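Alkaline phosphatase D (Bacillus subtilis, PDB 2YEQ) hydrolyses phosphate esters as a phosphodiesterase of the PhoD family, using an active site that contains iron and calcium ions. Local coordinates at residues 117-122 with 450-455; 139-144 with 440-445; 476-479 with 484-487. All blocks are in the same frame, centred on the assembly; numbering follows the deposited sequence.

All three contacts lie along one half of the mixed sheet in which strands 117-122, 440-448, 451-459, 470-477 and 484-489 stand side by side. Contacts 1 and 2 are centred about 9 Å apart and touch, contact 1 spanning strand 440-448 and contact 2 tying that strand to the loop before strand 145-148. Contact 3 closes the hairpin at the outer edge, its centre about 12 Å from contact 1 and 19 Å from contact 2. Along the chain, contact 2 is nested within the loop closed by contact 1, and contact 3 follows both. The last four strands of the chain thus lie to one side of strand 117-122, which leads toward the iron ligand Cys-124.

Contact 1: 117-122 with 450-455; sequences MTFAFA and HQWKAD. With PE5 (3,6,9,12,15,18,21,24-octaoxahexacosan-1-ol), chain H.
Phe-119 and Trp-452 meet across the width of strand 440-448, which separates their own two strands. Segment 117-122 enters the sheet at Met-117 and Thr-118, which pair through their backbones with Val-447 on one side and Asp-144 on the other. Phe-119 then turns its side chain to the buried face, with CG between the backbone N and the carbonyl carbon (chi1 67°), a torsion that lays the ring against Cys-445. Phe-119 CZ comes to 3.5 Å from Trp-452 CZ2 and CE2 lies near both Trp-452 CZ2 and CH2, so the far rim of the indole's six-membered ring meets the phenyl ring at its edge. The two planes are inclined by 77° and the ring centroids are 5.8 Å apart, an oblique pairing. Two residues on, Phe-121 points to the same face but packs on Val-443 and Leu-377.

On the opposite face of strand 451-459 stand the polar Gln-451, Lys-453 and Asp-455. Lys-453 lies there within the curl of a PE5 molecule, its NZ donating to O1 of PE5 at 2.6 Å and to O5 of PE5 at 3.2 Å, with a weak third bond to O2. Gln-451 NE2 holds the same polyether through O3 at 2.6 Å.

On the buried side, Phe-405 and Trp-325 meet the indole, while Leu-377 and Val-375 of strand 374-378 press on Phe-119 and Trp-452 respectively. This is part of the apolar, aromatic-rich core between two facing sheets, the sandwich of the calcineurin-like phosphoesterases, in which strands such as 117-122 and 374-378 lead to metal ligands, here Cys-124 and Asp-380.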
ATOM      1  N   MET A 117     -16.285   1.691 -11.521  1.00 27.00           N
ATOM      2  CA  MET A 117     -15.547   2.035 -10.312  1.00 26.73           C
ATOM      3  C   MET A 117     -14.205   2.556 -10.769  1.00 26.00           C
ATOM      4  O   MET A 117     -13.601   1.999 -11.699  1.00 23.33           O
ATOM      5  CB  MET A 117     -15.337   0.779  -9.455  1.00 30.04           C
ATOM      6  CG  MET A 117     -14.516   1.018  -8.207  1.00 36.17           C
ATOM      7  SD  MET A 117     -14.191  -0.489  -7.310  1.00 35.99           S
ATOM      8  CE  MET A 117     -13.609   0.211  -5.741  1.00 34.95           C
ATOM      9  N   THR A 118     -13.724   3.618 -10.131  1.00 22.52           N
ATOM     10  CA  THR A 118     -12.384   4.117 -10.400  1.00 23.23           C
ATOM     11  C   THR A 118     -11.643   4.272  -9.065  1.00 22.13           C
ATOM     12  O   THR A 118     -12.193   4.818  -8.112  1.00 20.06           O
ATOM     13  CB  THR A 118     -12.412   5.485 -11.135  1.00 26.70           C
ATOM     14  OG1 THR A 118     -13.218   5.367 -12.317  1.00 30.53           O
ATOM     15  CG2 THR A 118     -11.011   5.930 -11.534  1.00 23.42           C
ATOM     16  N   PHE A 119     -10.408   3.792  -9.012  1.00 22.33           N
ATOM     17  CA  PHE A 119      -9.617   3.885  -7.775  1.00 19.36           C
ATOM     18  C   PHE A 119      -8.169   4.011  -8.171  1.00 18.76           C
ATOM     19  O   PHE A 119      -7.839   3.854  -9.349  1.00 15.84           O
ATOM     20  CB  PHE A 119      -9.908   2.716  -6.825  1.00 20.57           C
ATOM     21  CG  PHE A 119      -9.449   1.356  -7.315  1.00 21.31           C
ATOM     22  CD1 PHE A 119      -8.155   0.937  -7.101  1.00 20.31           C
ATOM     23  CD2 PHE A 119     -10.328   0.487  -7.949  1.00 21.92           C
ATOM     24  CE1 PHE A 119      -7.717  -0.330  -7.528  1.00 21.29           C
ATOM     25  CE2 PHE A 119      -9.904  -0.781  -8.366  1.00 22.23           C
ATOM     26  CZ  PHE A 119      -8.579  -1.179  -8.143  1.00 20.97           C
ATOM     27  N   ALA A 120      -7.318   4.375  -7.216  1.00 16.58           N
ATOM     28  CA  ALA A 120      -5.897   4.421  -7.437  1.00 16.50           C
ATOM     29  C   ALA A 120      -5.262   3.533  -6.363  1.00 17.44           C
ATOM     30  O   ALA A 120      -5.873   3.316  -5.302  1.00 17.54           O
ATOM     31  CB  ALA A 120      -5.346   5.840  -7.310  1.00 15.20           C
ATOM     32  N   PHE A 121      -4.071   3.024  -6.653  1.00 18.79           N
ATOM     33  CA  PHE A 121      -3.276   2.353  -5.608  1.00 18.16           C
ATOM     34  C   PHE A 121      -1.843   2.816  -5.620  1.00 17.69           C
ATOM     35  O   PHE A 121      -1.267   3.166  -6.662  1.00 17.15           O
ATOM     36  CB  PHE A 121      -3.446   0.818  -5.612  1.00 17.95           C
ATOM     37  CG  PHE A 121      -2.864   0.112  -6.782  1.00 19.27           C
ATOM     38  CD1 PHE A 121      -1.567  -0.358  -6.745  1.00 19.39           C
ATOM     39  CD2 PHE A 121      -3.651  -0.176  -7.901  1.00 19.79           C
ATOM     40  CE1 PHE A 121      -1.032  -1.083  -7.789  1.00 20.53           C
ATOM     41  CE2 PHE A 121      -3.124  -0.913  -8.969  1.00 20.47           C
ATOM     42  CZ  PHE A 121      -1.812  -1.348  -8.922  1.00 20.41           C
ATOM     43  N   ALA A 122      -1.272   2.843  -4.418  1.00 17.24           N
ATOM     44  CA  ALA A 122       0.032   3.410  -4.207  1.00 15.69           C
ATOM     45  C   ALA A 122       0.813   2.560  -3.198  1.00 14.10           C
ATOM     46  O   ALA A 122       0.223   1.828  -2.411  1.00 13.47           O
ATOM     47  CB  ALA A 122      -0.145   4.822  -3.645  1.00 14.70           C
ATOM     48  N   HIS A 450     -17.195  -5.941 -17.751  1.00 27.28           N
ATOM     49  CA  HIS A 450     -16.525  -6.790 -18.741  1.00 31.66           C
ATOM     50  C   HIS A 450     -15.126  -6.349 -19.072  1.00 30.56           C
ATOM     51  O   HIS A 450     -14.458  -6.952 -19.917  1.00 29.28           O
ATOM     52  CB  HIS A 450     -17.374  -6.863 -20.021  1.00 38.03           C
ATOM     53  CG  HIS A 450     -18.763  -7.361 -19.768  1.00 41.89           C
ATOM     54  ND1 HIS A 450     -19.016  -8.500 -19.031  1.00 48.84           N
ATOM     55  CD2 HIS A 450     -19.971  -6.843 -20.089  1.00 44.63           C
ATOM     56  CE1 HIS A 450     -20.323  -8.676 -18.926  1.00 45.44           C
ATOM     57  NE2 HIS A 450     -20.925  -7.687 -19.564  1.00 51.82           N
ATOM     58  N   GLN A 451     -14.663  -5.306 -18.401  1.00 26.72           N
ATOM     59  CA  GLN A 451     -13.351  -4.789 -18.671  1.00 27.30           C
ATOM     60  C   GLN A 451     -12.659  -4.138 -17.461  1.00 24.26           C
ATOM     61  O   GLN A 451     -13.275  -3.352 -16.736  1.00 25.66           O
ATOM     62  CB  GLN A 451     -13.489  -3.767 -19.754  1.00 32.14           C
ATOM     63  CG  GLN A 451     -12.212  -3.285 -20.266  1.00 38.65           C
ATOM     64  CD  GLN A 451     -12.413  -2.284 -21.382  1.00 51.84           C
ATOM     65  OE1 GLN A 451     -12.768  -2.651 -22.515  1.00 52.01           O
ATOM     66  NE2 GLN A 451     -12.216  -1.003 -21.062  1.00 48.20           N
ATOM     67  N   TRP A 452     -11.370  -4.422 -17.311  1.00 23.24           N
ATOM     68  CA  TRP A 452     -10.525  -3.788 -16.291  1.00 21.14           C
ATOM     69  C   TRP A 452      -9.468  -3.002 -17.015  1.00 20.52           C
ATOM     70  O   TRP A 452      -8.709  -3.558 -17.796  1.00 25.38           O
ATOM     71  CB  TRP A 452      -9.849  -4.837 -15.410  1.00 20.17           C
ATOM     72  CG  TRP A 452      -9.124  -4.254 -14.208  1.00 18.59           C
ATOM     73  CD1 TRP A 452      -8.014  -3.483 -14.213  1.00 20.54           C
ATOM     74  CD2 TRP A 452      -9.509  -4.407 -12.848  1.00 17.36           C
ATOM     75  NE1 TRP A 452      -7.674  -3.123 -12.917  1.00 18.59           N
ATOM     76  CE2 TRP A 452      -8.573  -3.702 -12.062  1.00 19.45           C
ATOM     77  CE3 TRP A 452     -10.561  -5.055 -12.214  1.00 18.58           C
ATOM     78  CZ2 TRP A 452      -8.662  -3.636 -10.675  1.00 18.77           C
ATOM     79  CZ3 TRP A 452     -10.634  -5.008 -10.810  1.00 19.87           C
ATOM     80  CH2 TRP A 452      -9.696  -4.292 -10.071  1.00 19.26           C
ATOM     81  N   LYS A 453      -9.390  -1.711 -16.741  1.00 20.33           N
ATOM     82  CA  LYS A 453      -8.330  -0.893 -17.293  1.00 21.61           C
ATOM     83  C   LYS A 453      -7.413  -0.366 -16.188  1.00 21.36           C
ATOM     84  O   LYS A 453      -7.902   0.111 -15.161  1.00 26.03           O
ATOM     85  CB  LYS A 453      -8.910   0.291 -18.063  1.00 24.81           C
ATOM     86  CG  LYS A 453      -7.850   1.248 -18.572  1.00 29.27           C
ATOM     87  CD  LYS A 453      -8.284   1.991 -19.841  1.00 35.89           C
ATOM     88  CE  LYS A 453      -9.498   2.795 -19.625  1.00 39.45           C
ATOM     89  NZ  LYS A 453      -9.771   3.770 -20.772  1.00 38.23           N
ATOM     90  N   ALA A 454      -6.113  -0.458 -16.431  1.00 21.44           N
ATOM     91  CA  ALA A 454      -5.083   0.063 -15.549  1.00 23.50           C
ATOM     92  C   ALA A 454      -4.293   1.098 -16.302  1.00 20.71           C
ATOM     93  O   ALA A 454      -3.728   0.797 -17.355  1.00 21.87           O
ATOM     94  CB  ALA A 454      -4.145  -1.078 -15.077  1.00 21.26           C
ATOM     95  N   ASP A 455      -4.248   2.315 -15.759  1.00 19.99           N
ATOM     96  CA  ASP A 455      -3.381   3.378 -16.240  1.00 19.26           C
ATOM     97  C   ASP A 455      -2.198   3.601 -15.301  1.00 20.45           C
ATOM     98  O   ASP A 455      -2.401   3.825 -14.103  1.00 19.49           O
ATOM     99  CB  ASP A 455      -4.174   4.697 -16.303  1.00 22.32           C
ATOM    100  CG  ASP A 455      -5.400   4.630 -17.250  1.00 26.37           C
ATOM    101  OD1 ASP A 455      -5.345   3.916 -18.270  1.00 26.40           O
ATOM    102  OD2 ASP A 455      -6.419   5.300 -16.961  1.00 30.79           O
TER
HETATM  103  C48 PE5 H 534      -8.984   6.619 -18.149  1.00 57.72           C
HETATM  104  C50 PE5 H 534     -10.311   6.741 -18.882  1.00 61.90           C
HETATM  105  O1  PE5 H 534     -10.842   5.432 -19.126  1.00 58.18           O
HETATM  106  C1  PE5 H 534     -12.252   5.290 -18.941  1.00 57.48           C
HETATM  107  C2  PE5 H 534     -12.661   3.817 -18.863  1.00 58.57           C
HETATM  108  O2  PE5 H 534     -13.036   3.332 -20.152  1.00 68.25           O
HETATM  109  C3  PE5 H 534     -12.980   1.915 -20.361  1.00 60.89           C
HETATM  110  C4  PE5 H 534     -13.123   1.643 -21.858  1.00 53.89           C
HETATM  111  O3  PE5 H 534     -11.892   1.185 -22.445  1.00 56.21           O
HETATM  112  C5  PE5 H 534     -11.352   2.137 -23.361  1.00 44.01           C
HETATM  113  C6  PE5 H 534     -10.058   1.705 -24.016  1.00 39.61           C
HETATM  114  O4  PE5 H 534      -9.334   2.871 -24.428  1.00 42.70           O
HETATM  115  C7  PE5 H 534      -8.334   3.261 -23.496  1.00 36.38           C
HETATM  116  C8  PE5 H 534      -7.797   4.654 -23.726  1.00 40.56           C
HETATM  117  O5  PE5 H 534      -7.404   5.216 -22.465  1.00 43.10           O
HETATM  118  C9  PE5 H 534      -5.997   5.100 -22.274  1.00 47.58           C

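Contact 2: 139-144 with 440-445; sequences AKEKLD and RGYVRC. With EDO (1,2-ethanediol), chain B.
Glu-141 sends its carboxylate between Tyr-442 and Arg-444, giving one oxygen to each. Tyr-442 OH donates to Glu-141 OE2 at 2.5 Å, a short bond made to the anti lone pair of the oxygen. Arg-444 NH1 donates to Glu-141 OE1 at 2.8 Å, this time on the syn lone pair. That bond is nearly straight, with 163° at the hydrogen, and OE1 lies in the guanidinium plane, so the arginine presents an edge. The carboxylate itself stands almost upright to both flat partners, 84° from the guanidinium and much the same from the phenol ring. A bend at chi2 (-87°) folds the short glutamate chain to bring the two oxygens to their separate mates. Beside the salt bridge, Leu-143 CD2 rests 4.2 Å from Arg-444 CG, touching the start of the arginine's aliphatic chain from across it.

A second shell fixes these groups. Arg-457 NE forms a further salt bridge to Glu-141 OE2, and Arg-444 NH2 pairs with Asp-455; the two arginines, close to each other, thus share the buried carboxylate, which probably favours its ionised form. With an alanine in place of Glu-141, the hydroxyl of Tyr-442 would probably lose its acceptor, and Arg-444 and Arg-457 the carboxylate they share, though Arg-444 would keep Asp-455. An ethanediol, probably from the crystallisation liquor, donates through O2 to Leu-143 O at 2.7 Å and also hydrogen-bonds to Ala-201 O.

The loop 139-144 runs from helix 133-138, whose His-137 and Met-138 pack on Tyr-442, into strand 145-148, while Leu-143 settles over Thr-118 and Ala-120 of the intervening strand 117-122.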
ATOM      1  N   ALA A 139      -4.564  13.754  -5.819  1.00 21.54           N
ATOM      2  CA  ALA A 139      -5.644  14.504  -5.160  1.00 22.46           C
ATOM      3  C   ALA A 139      -6.574  15.180  -6.186  1.00 23.37           C
ATOM      4  O   ALA A 139      -7.665  15.571  -5.841  1.00 23.72           O
ATOM      5  CB  ALA A 139      -5.067  15.545  -4.202  1.00 21.07           C
ATOM      6  N   LYS A 140      -6.115  15.330  -7.422  1.00 25.62           N
ATOM      7  CA  LYS A 140      -6.940  15.914  -8.501  1.00 27.44           C
ATOM      8  C   LYS A 140      -7.703  14.859  -9.321  1.00 30.57           C
ATOM      9  O   LYS A 140      -8.473  15.216 -10.219  1.00 27.31           O
ATOM     10  CB  LYS A 140      -6.053  16.750  -9.417  1.00 29.60           C
ATOM     11  CG  LYS A 140      -5.414  17.955  -8.711  1.00 33.06           C
ATOM     12  CD  LYS A 140      -4.287  18.531  -9.529  1.00 42.19           C
ATOM     13  CE  LYS A 140      -4.036  20.013  -9.233  1.00 50.85           C
ATOM     14  NZ  LYS A 140      -2.649  20.412  -9.639  1.00 52.98           N
ATOM     15  N   GLU A 141      -7.504  13.570  -9.013  1.00 24.54           N
ATOM     16  CA  GLU A 141      -8.151  12.492  -9.756  1.00 23.68           C
ATOM     17  C   GLU A 141      -9.574  12.360  -9.278  1.00 23.12           C
ATOM     18  O   GLU A 141      -9.893  12.730  -8.156  1.00 22.50           O
ATOM     19  CB  GLU A 141      -7.445  11.121  -9.549  1.00 23.30           C
ATOM     20  CG  GLU A 141      -5.971  11.047  -9.977  1.00 21.73           C
ATOM     21  CD  GLU A 141      -5.765  10.693 -11.444  1.00 25.44           C
ATOM     22  OE1 GLU A 141      -6.753  10.635 -12.215  1.00 25.39           O
ATOM     23  OE2 GLU A 141      -4.605  10.474 -11.829  1.00 23.09           O
ATOM     24  N   LYS A 142     -10.435  11.794 -10.118  1.00 24.91           N
ATOM     25  CA  LYS A 142     -11.793  11.500  -9.703  1.00 27.08           C
ATOM     26  C   LYS A 142     -11.875  10.040  -9.328  1.00 27.90           C
ATOM     27  O   LYS A 142     -12.031   9.198 -10.190  1.00 29.91           O
ATOM     28  CB  LYS A 142     -12.795  11.817 -10.824  1.00 36.11           C
ATOM     29  CG  LYS A 142     -13.171  13.297 -10.903  1.00 45.57           C
ATOM     30  CD  LYS A 142     -12.527  14.009 -12.093  1.00 59.47           C
ATOM     31  CE  LYS A 142     -11.935  15.385 -11.714  1.00 66.19           C
ATOM     32  NZ  LYS A 142     -12.980  16.425 -11.460  1.00 67.30           N
ATOM     33  N   LEU A 143     -11.788   9.738  -8.037  1.00 24.57           N
ATOM     34  CA  LEU A 143     -11.710   8.348  -7.580  1.00 23.80           C
ATOM     35  C   LEU A 143     -12.792   8.067  -6.585  1.00 21.62           C
ATOM     36  O   LEU A 143     -13.197   8.965  -5.839  1.00 22.00           O
ATOM     37  CB  LEU A 143     -10.347   8.096  -6.916  1.00 22.78           C
ATOM     38  CG  LEU A 143      -9.102   8.544  -7.655  1.00 22.48           C
ATOM     39  CD1 LEU A 143      -7.883   8.386  -6.720  1.00 20.90           C
ATOM     40  CD2 LEU A 143      -8.936   7.766  -8.980  1.00 21.29           C
ATOM     41  N   ASP A 144     -13.239   6.818  -6.551  1.00 19.86           N
ATOM     42  CA  ASP A 144     -14.130   6.324  -5.521  1.00 20.54           C
ATOM     43  C   ASP A 144     -13.363   5.937  -4.234  1.00 20.84           C
ATOM     44  O   ASP A 144     -13.904   6.039  -3.143  1.00 23.28           O
ATOM     45  CB  ASP A 144     -14.883   5.100  -6.021  1.00 23.34           C
ATOM     46  CG  ASP A 144     -15.793   5.414  -7.233  1.00 28.46           C
ATOM     47  OD1 ASP A 144     -16.721   6.231  -7.060  1.00 28.59           O
ATOM     48  OD2 ASP A 144     -15.577   4.828  -8.323  1.00 26.33           O
ATOM     49  N   ARG A 440       8.499   7.139 -11.014  1.00 19.73           N
ATOM     50  CA  ARG A 440       7.629   7.186  -9.842  1.00 17.12           C
ATOM     51  C   ARG A 440       6.214   7.612 -10.214  1.00 17.89           C
ATOM     52  O   ARG A 440       5.979   8.248 -11.257  1.00 18.20           O
ATOM     53  CB  ARG A 440       8.210   8.125  -8.790  1.00 17.44           C
ATOM     54  CG  ARG A 440       9.694   7.926  -8.477  1.00 17.71           C
ATOM     55  CD  ARG A 440       9.936   6.668  -7.645  1.00 19.27           C
ATOM     56  NE  ARG A 440       9.789   5.418  -8.402  1.00 19.42           N
ATOM     57  CZ  ARG A 440      10.584   4.992  -9.373  1.00 20.01           C
ATOM     58  NH1 ARG A 440      11.622   5.704  -9.778  1.00 21.64           N
ATOM     59  NH2 ARG A 440      10.335   3.815  -9.947  1.00 25.05           N
ATOM     60  N   GLY A 441       5.269   7.265  -9.364  1.00 17.68           N
ATOM     61  CA  GLY A 441       3.873   7.592  -9.573  1.00 18.55           C
ATOM     62  C   GLY A 441       2.970   6.611  -8.846  1.00 19.89           C
ATOM     63  O   GLY A 441       3.247   6.187  -7.712  1.00 21.15           O
ATOM     64  N   TYR A 442       1.896   6.237  -9.520  1.00 16.97           N
ATOM     65  CA  TYR A 442       0.857   5.392  -8.959  1.00 16.98           C
ATOM     66  C   TYR A 442       0.033   4.833 -10.108  1.00 15.82           C
ATOM     67  O   TYR A 442       0.309   5.131 -11.260  1.00 19.57           O
ATOM     68  CB  TYR A 442      -0.050   6.172  -7.992  1.00 18.44           C
ATOM     69  CG  TYR A 442      -0.772   7.364  -8.599  1.00 20.02           C
ATOM     70  CD1 TYR A 442      -2.022   7.228  -9.212  1.00 21.57           C
ATOM     71  CD2 TYR A 442      -0.208   8.617  -8.546  1.00 20.84           C
ATOM     72  CE1 TYR A 442      -2.676   8.331  -9.767  1.00 21.71           C
ATOM     73  CE2 TYR A 442      -0.831   9.713  -9.082  1.00 20.93           C
ATOM     74  CZ  TYR A 442      -2.055   9.571  -9.707  1.00 20.98           C
ATOM     75  OH  TYR A 442      -2.655  10.696 -10.215  1.00 23.77           O
ATOM     76  N   VAL A 443      -0.912   3.971  -9.792  1.00 17.83           N
ATOM     77  CA  VAL A 443      -1.712   3.262 -10.792  1.00 17.48           C
ATOM     78  C   VAL A 443      -3.165   3.610 -10.574  1.00 19.01           C
ATOM     79  O   VAL A 443      -3.657   3.656  -9.443  1.00 19.45           O
ATOM     80  CB  VAL A 443      -1.496   1.719 -10.735  1.00 18.84           C
ATOM     81  CG1 VAL A 443      -2.324   1.027 -11.782  1.00 16.71           C
ATOM     82  CG2 VAL A 443      -0.015   1.385 -10.880  1.00 17.34           C
ATOM     83  N   ARG A 444      -3.851   3.964 -11.665  1.00 18.83           N
ATOM     84  CA  ARG A 444      -5.279   4.263 -11.612  1.00 19.82           C
ATOM     85  C   ARG A 444      -6.076   3.182 -12.339  1.00 21.32           C
ATOM     86  O   ARG A 444      -5.809   2.889 -13.505  1.00 24.64           O
ATOM     87  CB  ARG A 444      -5.542   5.624 -12.289  1.00 21.06           C
ATOM     88  CG  ARG A 444      -6.993   6.056 -12.266  1.00 22.75           C
ATOM     89  CD  ARG A 444      -7.172   7.414 -12.972  1.00 23.37           C
ATOM     90  NE  ARG A 444      -6.881   7.315 -14.388  1.00 23.48           N
ATOM     91  CZ  ARG A 444      -6.518   8.317 -15.194  1.00 26.29           C
ATOM     92  NH1 ARG A 444      -6.389   9.563 -14.755  1.00 25.79           N
ATOM     93  NH2 ARG A 444      -6.288   8.068 -16.473  1.00 28.10           N
ATOM     94  N   CYS A 445      -7.052   2.597 -11.665  1.00 21.16           N
ATOM     95  CA  CYS A 445      -7.829   1.519 -12.246  1.00 21.44           C
ATOM     96  C   CYS A 445      -9.278   1.970 -12.498  1.00 23.41           C
ATOM     97  O   CYS A 445      -9.901   2.583 -11.639  1.00 22.33           O
ATOM     98  CB  CYS A 445      -7.788   0.279 -11.354  1.00 23.14           C
ATOM     99  SG  CYS A 445      -6.114  -0.498 -11.355  1.00 26.01           S
TER
HETATM  100  C1  EDO B 561     -14.500  11.349  -2.758  1.00 42.30           C
HETATM  101  O1  EDO B 561     -14.140  11.310  -1.385  1.00 38.29           O
HETATM  102  C2  EDO B 561     -14.640   9.937  -3.293  1.00 42.77           C
HETATM  103  O2  EDO B 561     -15.327  10.035  -4.546  1.00 42.37           O

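Contact 3: 476-479 with 484-487; sequences VYQK and LRKV
Arg-485 pairs with Val-476 in an antiparallel hydrogen-bonded pair and then reaches along the hairpin to Gln-478. The backbone of each grips the other: Val-476 N donates to Arg-485 O at 2.9 Å, and Arg-485 N returns a bond of equal length to Val-476 O. From this base the arginine CB lies 3.9 Å from Val-476 O. With CG beside the backbone N (chi1 -74°) and a bend at chi3, the chain carries the guanidinium toward the turn. There NH1 rides over the glutamine chain, 3.8 Å from Gln-478 CG, and comes to 3.0 Å from Gln-478 OE1. The amide and guanidinium planes are inclined by 57°. NH2, at the far tip, makes a salt bridge with Asp-480 in the turn, while Gln-478 NE2 is given to Gln-451 OE1 on the adjoining strand.

Apolar contacts lie on both faces of the hairpin. Val-476 CG2 touches Val-487 CG2 at 4.0 Å on the arginine side, and Leu-484 CD2 packs 3.9 Å from Tyr-477 CB on the other, where the tyrosine OH is hydrogen-bonded to Asn-372 O.

The chemistry is therefore divided: two nearly straight backbone bonds and apolar packing join the strands, whereas the cationic tip, placed near an amide oxygen and an aspartate, probably steadies the turn by electrostatic attraction at the sheet's edge.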
ATOM      1  N   VAL A 476      -5.842  -2.935 -20.862  1.00 20.23           N
ATOM      2  CA  VAL A 476      -7.149  -3.449 -20.555  1.00 19.86           C
ATOM      3  C   VAL A 476      -7.150  -4.986 -20.529  1.00 19.23           C
ATOM      4  O   VAL A 476      -6.457  -5.611 -21.313  1.00 19.11           O
ATOM      5  CB  VAL A 476      -8.169  -2.948 -21.598  1.00 22.75           C
ATOM      6  CG1 VAL A 476      -9.487  -3.642 -21.401  1.00 24.62           C
ATOM      7  CG2 VAL A 476      -8.347  -1.463 -21.472  1.00 21.28           C
ATOM      8  N   TYR A 477      -7.930  -5.574 -19.622  1.00 21.21           N
ATOM      9  CA  TYR A 477      -8.105  -7.021 -19.563  1.00 22.79           C
ATOM     10  C   TYR A 477      -9.576  -7.278 -19.685  1.00 23.69           C
ATOM     11  O   TYR A 477     -10.382  -6.661 -18.987  1.00 24.67           O
ATOM     12  CB  TYR A 477      -7.528  -7.622 -18.257  1.00 25.30           C
ATOM     13  CG  TYR A 477      -7.848  -9.090 -18.030  1.00 25.56           C
ATOM     14  CD1 TYR A 477      -7.297 -10.077 -18.828  1.00 32.10           C
ATOM     15  CD2 TYR A 477      -8.724  -9.484 -17.035  1.00 29.42           C
ATOM     16  CE1 TYR A 477      -7.606 -11.439 -18.627  1.00 32.85           C
ATOM     17  CE2 TYR A 477      -9.018 -10.838 -16.811  1.00 30.03           C
ATOM     18  CZ  TYR A 477      -8.448 -11.805 -17.609  1.00 28.73           C
ATOM     19  OH  TYR A 477      -8.765 -13.127 -17.401  1.00 30.05           O
ATOM     20  N   GLN A 478      -9.943  -8.196 -20.568  1.00 27.78           N
ATOM     21  CA  GLN A 478     -11.341  -8.476 -20.839  1.00 31.95           C
ATOM     22  C   GLN A 478     -11.803  -9.915 -20.624  1.00 34.60           C
ATOM     23  O   GLN A 478     -12.807 -10.318 -21.193  1.00 39.55           O
ATOM     24  CB  GLN A 478     -11.649  -8.058 -22.265  1.00 34.77           C
ATOM     25  CG  GLN A 478     -11.641  -6.586 -22.437  1.00 37.98           C
ATOM     26  CD  GLN A 478     -11.807  -6.148 -23.881  1.00 45.05           C
ATOM     27  OE1 GLN A 478     -11.679  -6.943 -24.817  1.00 50.51           O
ATOM     28  NE2 GLN A 478     -12.076  -4.865 -24.067  1.00 45.93           N
ATOM     29  N   LYS A 479     -11.131 -10.674 -19.776  1.00 37.23           N
ATOM     30  CA  LYS A 479     -11.630 -12.004 -19.404  1.00 40.95           C
ATOM     31  C   LYS A 479     -11.716 -12.918 -20.631  1.00 41.75           C
ATOM     32  O   LYS A 479     -12.753 -13.501 -20.932  1.00 39.96           O
ATOM     33  CB  LYS A 479     -12.999 -11.924 -18.714  1.00 39.02           C
ATOM     34  CG  LYS A 479     -13.073 -10.954 -17.541  1.00 40.35           C
ATOM     35  CD  LYS A 479     -14.232 -11.314 -16.611  1.00 38.29           C
ATOM     36  CE  LYS A 479     -14.954 -10.100 -16.096  1.00 38.10           C
ATOM     37  NZ  LYS A 479     -16.192 -10.456 -15.386  1.00 35.40           N
ATOM     38  N   LEU A 484      -3.884  -9.250 -21.441  1.00 28.43           N
ATOM     39  CA  LEU A 484      -3.724  -7.799 -21.350  1.00 25.01           C
ATOM     40  C   LEU A 484      -3.490  -7.192 -22.738  1.00 28.50           C
ATOM     41  O   LEU A 484      -2.648  -7.676 -23.501  1.00 26.00           O
ATOM     42  CB  LEU A 484      -2.535  -7.419 -20.466  1.00 24.83           C
ATOM     43  CG  LEU A 484      -2.681  -7.642 -18.952  1.00 22.18           C
ATOM     44  CD1 LEU A 484      -1.314  -7.411 -18.261  1.00 21.80           C
ATOM     45  CD2 LEU A 484      -3.762  -6.757 -18.341  1.00 20.62           C
ATOM     46  N   ARG A 485      -4.202  -6.109 -23.029  1.00 26.01           N
ATOM     47  CA  ARG A 485      -4.032  -5.366 -24.282  1.00 27.15           C
ATOM     48  C   ARG A 485      -3.598  -3.948 -23.992  1.00 22.74           C
ATOM     49  O   ARG A 485      -4.247  -3.267 -23.219  1.00 21.72           O
ATOM     50  CB  ARG A 485      -5.366  -5.314 -25.015  1.00 33.01           C
ATOM     51  CG  ARG A 485      -5.777  -6.615 -25.653  1.00 45.84           C
ATOM     52  CD  ARG A 485      -6.852  -6.367 -26.723  1.00 62.18           C
ATOM     53  NE  ARG A 485      -7.784  -7.487 -26.875  1.00 75.70           N
ATOM     54  CZ  ARG A 485      -8.634  -7.910 -25.938  1.00 80.52           C
ATOM     55  NH1 ARG A 485      -8.691  -7.325 -24.742  1.00 84.87           N
ATOM     56  NH2 ARG A 485      -9.431  -8.943 -26.196  1.00 85.15           N
ATOM     57  N   LYS A 486      -2.510  -3.516 -24.608  1.00 22.24           N
ATOM     58  CA  LYS A 486      -1.979  -2.183 -24.418  1.00 25.40           C
ATOM     59  C   LYS A 486      -2.787  -1.228 -25.280  1.00 28.65           C
ATOM     60  O   LYS A 486      -2.759  -1.355 -26.497  1.00 25.44           O
ATOM     61  CB  LYS A 486      -0.510  -2.128 -24.832  1.00 27.02           C
ATOM     62  CG  LYS A 486       0.207  -0.883 -24.353  1.00 31.49           C
ATOM     63  CD  LYS A 486       1.598  -0.764 -24.935  1.00 36.40           C
ATOM     64  CE  LYS A 486       2.625  -1.144 -23.926  1.00 41.41           C
ATOM     65  NZ  LYS A 486       3.990  -1.085 -24.489  1.00 40.02           N
ATOM     66  N   VAL A 487      -3.506  -0.296 -24.652  1.00 30.16           N
ATOM     67  CA  VAL A 487      -4.389   0.629 -25.372  1.00 26.19           C
ATOM     68  C   VAL A 487      -3.817   2.030 -25.449  1.00 27.06           C
ATOM     69  O   VAL A 487      -4.386   2.915 -26.106  1.00 27.85           O
ATOM     70  CB  VAL A 487      -5.827   0.609 -24.803  1.00 29.04           C
ATOM     71  CG1 VAL A 487      -6.453  -0.796 -25.013  1.00 25.87           C
ATOM     72  CG2 VAL A 487      -5.859   1.033 -23.315  1.00 25.56           C
TER